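Serine/threonine-protein kinase Tel1 (Chaetomium thermophilum, PDB 6SKY) probably phosphorylates serine and threonine residues of [ST]-Q motifs in proteins, using ATP, to signal DNA damage at double-strand breaks. Local coordinates at residues A[1945-1950]-A[1957-1962]; A[1964-1967]-A[1972-1975]. All blocks are in the same frame, centred on the assembly; numbering follows the deposited sequence.

Interaction 1 (A[1945-1950]-A[1957-1962]); sequences RLEYEN and AFRGAQ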
ATOM      1  N   ARG A1945      10.698  -9.950  14.694  1.00 41.54           N
ATOM      2  CA  ARG A1945      10.313  -8.553  14.830  1.00 41.54           C
ATOM      3  C   ARG A1945       8.842  -8.337  14.510  1.00 41.54           C
ATOM      4  O   ARG A1945       8.199  -7.480  15.122  1.00 41.54           O
ATOM      5  CB  ARG A1945      11.174  -7.678  13.932  1.00 41.54           C
ATOM      6  CG  ARG A1945      10.747  -6.238  13.930  1.00 41.54           C
ATOM      7  CD  ARG A1945      11.494  -5.425  12.902  1.00 41.54           C
ATOM      8  NE  ARG A1945      11.229  -5.864  11.538  1.00 41.54           N
ATOM      9  CZ  ARG A1945      10.102  -5.623  10.879  1.00 41.54           C
ATOM     10  NH1 ARG A1945       9.954  -6.051   9.638  1.00 41.54           N
ATOM     11  NH2 ARG A1945       9.115  -4.961  11.465  1.00 41.54           N
ATOM     12  N   LEU A1946       8.288  -9.089  13.559  1.00 44.44           N
ATOM     13  CA  LEU A1946       6.878  -8.915  13.225  1.00 44.44           C
ATOM     14  C   LEU A1946       5.968  -9.489  14.295  1.00 44.44           C
ATOM     15  O   LEU A1946       4.848  -9.009  14.474  1.00 44.44           O
ATOM     16  CB  LEU A1946       6.564  -9.564  11.883  1.00 44.44           C
ATOM     17  CG  LEU A1946       7.040  -8.839  10.637  1.00 44.44           C
ATOM     18  CD1 LEU A1946       6.888  -9.748   9.454  1.00 44.44           C
ATOM     19  CD2 LEU A1946       6.241  -7.578  10.447  1.00 44.44           C
ATOM     20  N   GLU A1947       6.417 -10.524  14.998  1.00 47.03           N
ATOM     21  CA  GLU A1947       5.601 -11.077  16.067  1.00 47.03           C
ATOM     22  C   GLU A1947       5.725 -10.264  17.346  1.00 47.03           C
ATOM     23  O   GLU A1947       4.755 -10.168  18.103  1.00 47.03           O
ATOM     24  CB  GLU A1947       5.966 -12.540  16.315  1.00 47.03           C
ATOM     25  CG  GLU A1947       7.232 -12.760  17.111  1.00 47.03           C
ATOM     26  CD  GLU A1947       7.714 -14.192  17.048  1.00 47.03           C
ATOM     27  OE1 GLU A1947       7.295 -14.922  16.127  1.00 47.03           O
ATOM     28  OE2 GLU A1947       8.513 -14.588  17.918  1.00 47.03           O
ATOM     29  N   TYR A1948       6.897  -9.675  17.606  1.00 41.75           N
ATOM     30  CA  TYR A1948       6.998  -8.670  18.657  1.00 41.75           C
ATOM     31  C   TYR A1948       6.050  -7.515  18.379  1.00 41.75           C
ATOM     32  O   TYR A1948       5.319  -7.062  19.263  1.00 41.75           O
ATOM     33  CB  TYR A1948       8.438  -8.164  18.769  1.00 41.75           C
ATOM     34  CG  TYR A1948       8.584  -6.926  19.626  1.00 41.75           C
ATOM     35  CD1 TYR A1948       8.865  -7.025  20.977  1.00 41.75           C
ATOM     36  CD2 TYR A1948       8.435  -5.658  19.083  1.00 41.75           C
ATOM     37  CE1 TYR A1948       8.982  -5.907  21.755  1.00 41.75           C
ATOM     38  CE2 TYR A1948       8.547  -4.540  19.857  1.00 41.75           C
ATOM     39  CZ  TYR A1948       8.822  -4.669  21.191  1.00 41.75           C
ATOM     40  OH  TYR A1948       8.942  -3.544  21.964  1.00 41.75           O
ATOM     41  N   GLU A1949       6.063  -7.025  17.146  1.00 46.45           N
ATOM     42  CA  GLU A1949       5.264  -5.889  16.721  1.00 46.45           C
ATOM     43  C   GLU A1949       3.777  -6.194  16.678  1.00 46.45           C
ATOM     44  O   GLU A1949       2.979  -5.265  16.524  1.00 46.45           O
ATOM     45  CB  GLU A1949       5.749  -5.452  15.343  1.00 46.45           C
ATOM     46  CG  GLU A1949       5.382  -4.067  14.929  1.00 46.45           C
ATOM     47  CD  GLU A1949       6.135  -3.644  13.687  1.00 46.45           C
ATOM     48  OE1 GLU A1949       6.457  -4.529  12.868  1.00 46.45           O
ATOM     49  OE2 GLU A1949       6.419  -2.436  13.537  1.00 46.45           O
ATOM     50  N   ASN A1950       3.392  -7.465  16.800  1.00 52.63           N
ATOM     51  CA  ASN A1950       1.998  -7.897  16.696  1.00 52.63           C
ATOM     52  C   ASN A1950       1.384  -7.466  15.370  1.00 52.63           C
ATOM     53  O   ASN A1950       0.315  -6.859  15.322  1.00 52.63           O
ATOM     54  CB  ASN A1950       1.164  -7.388  17.870  1.00 52.63           C
ATOM     55  CG  ASN A1950       1.193  -8.327  19.046  1.00 52.63           C
ATOM     56  OD1 ASN A1950       2.058  -9.196  19.141  1.00 52.63           O
ATOM     57  ND2 ASN A1950       0.243  -8.163  19.953  1.00 52.63           N
ATOM     58  N   ALA A1957       1.894 -14.465   6.917  1.00 31.63           N
ATOM     59  CA  ALA A1957       2.586 -14.935   5.720  1.00 31.63           C
ATOM     60  C   ALA A1957       3.855 -15.706   6.068  1.00 31.63           C
ATOM     61  O   ALA A1957       4.039 -16.858   5.654  1.00 31.63           O
ATOM     62  CB  ALA A1957       2.916 -13.750   4.822  1.00 31.63           C
ATOM     63  N   PHE A1958       4.752 -15.075   6.825  1.00 29.73           N
ATOM     64  CA  PHE A1958       6.021 -15.702   7.170  1.00 29.73           C
ATOM     65  C   PHE A1958       5.818 -16.935   8.037  1.00 29.73           C
ATOM     66  O   PHE A1958       6.521 -17.942   7.876  1.00 29.73           O
ATOM     67  CB  PHE A1958       6.919 -14.696   7.881  1.00 29.73           C
ATOM     68  CG  PHE A1958       7.435 -13.606   6.997  1.00 29.73           C
ATOM     69  CD1 PHE A1958       6.629 -12.560   6.624  1.00 29.73           C
ATOM     70  CD2 PHE A1958       8.730 -13.624   6.545  1.00 29.73           C
ATOM     71  CE1 PHE A1958       7.103 -11.566   5.813  1.00 29.73           C
ATOM     72  CE2 PHE A1958       9.201 -12.628   5.738  1.00 29.73           C
ATOM     73  CZ  PHE A1958       8.387 -11.602   5.374  1.00 29.73           C
ATOM     74  N   ARG A1959       4.851 -16.889   8.954  1.00 35.39           N
ATOM     75  CA  ARG A1959       4.583 -18.043   9.796  1.00 35.39           C
ATOM     76  C   ARG A1959       3.981 -19.188   9.004  1.00 35.39           C
ATOM     77  O   ARG A1959       4.321 -20.345   9.246  1.00 35.39           O
ATOM     78  CB  ARG A1959       3.656 -17.660  10.937  1.00 35.39           C
ATOM     79  CG  ARG A1959       4.358 -17.368  12.217  1.00 35.39           C
ATOM     80  CD  ARG A1959       5.314 -18.464  12.586  1.00 35.39           C
ATOM     81  NE  ARG A1959       6.206 -18.011  13.640  1.00 35.39           N
ATOM     82  CZ  ARG A1959       7.221 -18.718  14.112  1.00 35.39           C
ATOM     83  NH1 ARG A1959       7.981 -18.223  15.073  1.00 35.39           N
ATOM     84  NH2 ARG A1959       7.475 -19.917  13.620  1.00 35.39           N
ATOM     85  N   GLY A1960       3.075 -18.903   8.072  1.00 30.17           N
ATOM     86  CA  GLY A1960       2.548 -19.959   7.236  1.00 30.17           C
ATOM     87  C   GLY A1960       3.617 -20.612   6.393  1.00 30.17           C
ATOM     88  O   GLY A1960       3.613 -21.827   6.207  1.00 30.17           O
ATOM     89  N   ALA A1961       4.556 -19.823   5.880  1.00 27.45           N
ATOM     90  CA  ALA A1961       5.650 -20.412   5.114  1.00 27.45           C
ATOM     91  C   ALA A1961       6.505 -21.324   5.987  1.00 27.45           C
ATOM     92  O   ALA A1961       6.812 -22.459   5.602  1.00 27.45           O
ATOM     93  CB  ALA A1961       6.494 -19.315   4.479  1.00 27.45           C
ATOM     94  N   GLN A1962       6.895 -20.849   7.171  1.00 34.58           N
ATOM     95  CA  GLN A1962       7.651 -21.693   8.094  1.00 34.58           C
ATOM     96  C   GLN A1962       6.890 -22.964   8.435  1.00 34.58           C
ATOM     97  O   GLN A1962       7.455 -24.060   8.443  1.00 34.58           O
ATOM     98  CB  GLN A1962       7.964 -20.923   9.372  1.00 34.58           C
ATOM     99  CG  GLN A1962       8.989 -19.846   9.221  1.00 34.58           C
ATOM    100  CD  GLN A1962      10.379 -20.397   9.072  1.00 34.58           C
ATOM    101  OE1 GLN A1962      10.616 -21.579   9.306  1.00 34.58           O
ATOM    102  NE2 GLN A1962      11.313 -19.543   8.676  1.00 34.58           N
TER
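Leu1946 and Phe1958 mark the nearest approach of the two backbones, their CA atoms 9.1 Å apart, and the pair Glu1947 and Arg1959 follows at a similar CA separation of 9.4 Å. That spacing places side chains, not main chain, in the gap, and about 111 Å² of surface is buried there in all. The apolar half is a single meeting: CD1 of Leu1946 reaches CD1 of Phe1958 at 4.0 Å, approaching the ring obliquely while the two side chains lie at about a right angle to each other. One residue on, Glu1947 and Arg1959 form a long salt bridge, OE1 of Glu1947 to NH1 of Arg1959 at 3.5 Å. The carboxylate comes at the edge of the guanidinium, close to its plane, and the two flat groups are tilted by only 13°. With chi1 at 78°, Glu1947 CG sits between its own backbone N and carbonyl carbon, and the extended chain beyond carries OE1 across the gap. NH2 of Arg1959 forms a salt bridge with OD1 of Asp1977 on helix 1974-1988, its stronger partner; the arginine therefore probably balances two carboxylates from different helices. Asn1950, with positive phi, is the C-prime residue of a Schellman motif that ends the first helix, with Asp1951 N paired to Leu1946 O and a weak bond from Asn1950 N to Glu1947 O (3.3 Å). The contact thus joins helices 1939-1948 and 1953-1968, consecutive in the FAT region; Phe1958 also packs on Leu1939 and Leu1943 of the former, while its ring meets His2217 of the second subunit.

Interaction 2 (A[1964-1967]-A[1972-1975]); sequences DSHL and LQSR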
ATOM      1  N   ASP A1964       4.390 -24.585   6.850  1.00 31.68           N
ATOM      2  CA  ASP A1964       4.350 -25.544   5.751  1.00 31.68           C
ATOM      3  C   ASP A1964       5.686 -26.241   5.591  1.00 31.68           C
ATOM      4  O   ASP A1964       5.749 -27.463   5.444  1.00 31.68           O
ATOM      5  CB  ASP A1964       3.984 -24.847   4.450  1.00 31.68           C
ATOM      6  CG  ASP A1964       2.644 -24.190   4.501  1.00 31.68           C
ATOM      7  OD1 ASP A1964       1.922 -24.379   5.500  1.00 31.68           O
ATOM      8  OD2 ASP A1964       2.312 -23.472   3.533  1.00 31.68           O
ATOM      9  N   SER A1965       6.772 -25.474   5.589  1.00 32.00           N
ATOM     10  CA  SER A1965       8.075 -26.080   5.375  1.00 32.00           C
ATOM     11  C   SER A1965       8.436 -27.053   6.484  1.00 32.00           C
ATOM     12  O   SER A1965       9.214 -27.984   6.260  1.00 32.00           O
ATOM     13  CB  SER A1965       9.132 -24.997   5.256  1.00 32.00           C
ATOM     14  OG  SER A1965      10.412 -25.560   5.366  1.00 32.00           O
ATOM     15  N   HIS A1966       7.895 -26.857   7.685  1.00 37.32           N
ATOM     16  CA  HIS A1966       8.186 -27.763   8.788  1.00 37.32           C
ATOM     17  C   HIS A1966       7.262 -28.964   8.833  1.00 37.32           C
ATOM     18  O   HIS A1966       7.678 -30.028   9.286  1.00 37.32           O
ATOM     19  CB  HIS A1966       8.118 -27.021  10.118  1.00 37.32           C
ATOM     20  CG  HIS A1966       9.335 -26.208  10.409  1.00 37.32           C
ATOM     21  ND1 HIS A1966       9.304 -25.072  11.185  1.00 37.32           N
ATOM     22  CD2 HIS A1966      10.622 -26.367  10.028  1.00 37.32           C
ATOM     23  CE1 HIS A1966      10.518 -24.563  11.266  1.00 37.32           C
ATOM     24  NE2 HIS A1966      11.336 -25.330  10.572  1.00 37.32           N
ATOM     25  N   LEU A1967       6.018 -28.825   8.383  1.00 31.82           N
ATOM     26  CA  LEU A1967       5.163 -29.996   8.241  1.00 31.82           C
ATOM     27  C   LEU A1967       5.655 -30.904   7.127  1.00 31.82           C
ATOM     28  O   LEU A1967       5.633 -32.128   7.263  1.00 31.82           O
ATOM     29  CB  LEU A1967       3.727 -29.581   7.956  1.00 31.82           C
ATOM     30  CG  LEU A1967       2.896 -28.919   9.035  1.00 31.82           C
ATOM     31  CD1 LEU A1967       1.560 -28.559   8.450  1.00 31.82           C
ATOM     32  CD2 LEU A1967       2.732 -29.857  10.188  1.00 31.82           C
ATOM     33  N   LEU A1972      10.306 -31.058  13.883  1.00 49.99           N
ATOM     34  CA  LEU A1972       9.667 -30.983  15.187  1.00 49.99           C
ATOM     35  C   LEU A1972       9.323 -29.564  15.601  1.00 49.99           C
ATOM     36  O   LEU A1972       8.596 -29.385  16.582  1.00 49.99           O
ATOM     37  CB  LEU A1972      10.566 -31.616  16.247  1.00 49.99           C
ATOM     38  CG  LEU A1972      10.755 -33.127  16.152  1.00 49.99           C
ATOM     39  CD1 LEU A1972      11.759 -33.580  17.188  1.00 49.99           C
ATOM     40  CD2 LEU A1972       9.425 -33.841  16.336  1.00 49.99           C
ATOM     41  N   GLN A1973       9.824 -28.557  14.893  1.00 48.14           N
ATOM     42  CA  GLN A1973       9.497 -27.181  15.228  1.00 48.14           C
ATOM     43  C   GLN A1973       8.091 -26.790  14.817  1.00 48.14           C
ATOM     44  O   GLN A1973       7.599 -25.762  15.290  1.00 48.14           O
ATOM     45  CB  GLN A1973      10.483 -26.227  14.571  1.00 48.14           C
ATOM     46  CG  GLN A1973      11.924 -26.518  14.882  1.00 48.14           C
ATOM     47  CD  GLN A1973      12.834 -25.388  14.465  1.00 48.14           C
ATOM     48  OE1 GLN A1973      12.718 -24.271  14.963  1.00 48.14           O
ATOM     49  NE2 GLN A1973      13.740 -25.669  13.540  1.00 48.14           N
ATOM     50  N   SER A1974       7.439 -27.577  13.959  1.00 46.84           N
ATOM     51  CA  SER A1974       6.112 -27.210  13.479  1.00 46.84           C
ATOM     52  C   SER A1974       5.157 -26.972  14.634  1.00 46.84           C
ATOM     53  O   SER A1974       4.320 -26.066  14.578  1.00 46.84           O
ATOM     54  CB  SER A1974       5.573 -28.283  12.542  1.00 46.84           C
ATOM     55  OG  SER A1974       5.921 -29.576  12.991  1.00 46.84           O
ATOM     56  N   ARG A1975       5.286 -27.758  15.701  1.00 50.32           N
ATOM     57  CA  ARG A1975       4.503 -27.532  16.910  1.00 50.32           C
ATOM     58  C   ARG A1975       4.586 -26.077  17.344  1.00 50.32           C
ATOM     59  O   ARG A1975       3.575 -25.368  17.406  1.00 50.32           O
ATOM     60  CB  ARG A1975       5.001 -28.456  18.016  1.00 50.32           C
ATOM     61  CG  ARG A1975       5.130 -29.893  17.569  1.00 50.32           C
ATOM     62  CD  ARG A1975       5.346 -30.819  18.742  1.00 50.32           C
ATOM     63  NE  ARG A1975       5.288 -32.218  18.338  1.00 50.32           N
ATOM     64  CZ  ARG A1975       5.188 -33.234  19.186  1.00 50.32           C
ATOM     65  NH1 ARG A1975       5.129 -33.001  20.489  1.00 50.32           N
ATOM     66  NH2 ARG A1975       5.141 -34.479  18.731  1.00 50.32           N
TER
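His1966 and Gln1973 supply the aromatic part of this contact, a CH-pi interaction in which CB of Gln1973 lies over one face of the imidazole. It stands 4.0 Å from the centroid of the His1966 ring and 24° off the normal, an offset toward the rim that brings CB of Gln1973 to 3.7 Å from CE1 of His1966. Beyond CG the glutamine chain is extended and carries the amide alongside the imidazole, the two planes 33° apart, with Gln1973 NE2 lying 3.8 Å from His1966 NE2. Van der Waals packing is the second kind. CB of Ser1974 touches CB of His1966 at 3.7 Å, where the CA atoms of these residues are 5.2 Å apart, and the CD2 branch of Leu1967 reaches the same serine CB at 4.0 Å. This close approach belongs to the tight turn between consecutive helices of the FAT alpha solenoid, where helix 1953-1968 is followed after a short linker by helix 1974-1988. Polar bonds are the third kind, and they tie the touching side chains to residues outside the two segments. ND1 of His1966 is hydrogen-bonded to OD2 of Asp1977 in the helix that follows, which probably helps to set the rotation of the ring. OG of Ser1974, held between its backbone N and carbonyl carbon (chi1 38°), bonds to the carbonyl O of Asp1971 in the linker. On the second subunit, Gly1992 N and Ala1991 N of that other chain give hydrogen bonds to the two carboxylate oxygens of Asp1964.

Interactions 1 and 2 follow one another along the chain and share helix 1953-1968, which meets the preceding helix through 1957-1962 and the start of the next through 1964-1967. Their centres are about 14 Å apart, and their segments adjoin in sequence, with no other touch between the two contacts. Asp1977 of helix 1974-1988 relates them: its OD1 pairs with Arg1959 of interaction 1 and its OD2 with His1966 of interaction 2, so one carboxylate serves both. Each also borders the second subunit. Their centres lie about 32 and 45 Å from the centre of the chain, and both are away from the nucleotide and magnesium site, consistent with structural packing near the dimer interface.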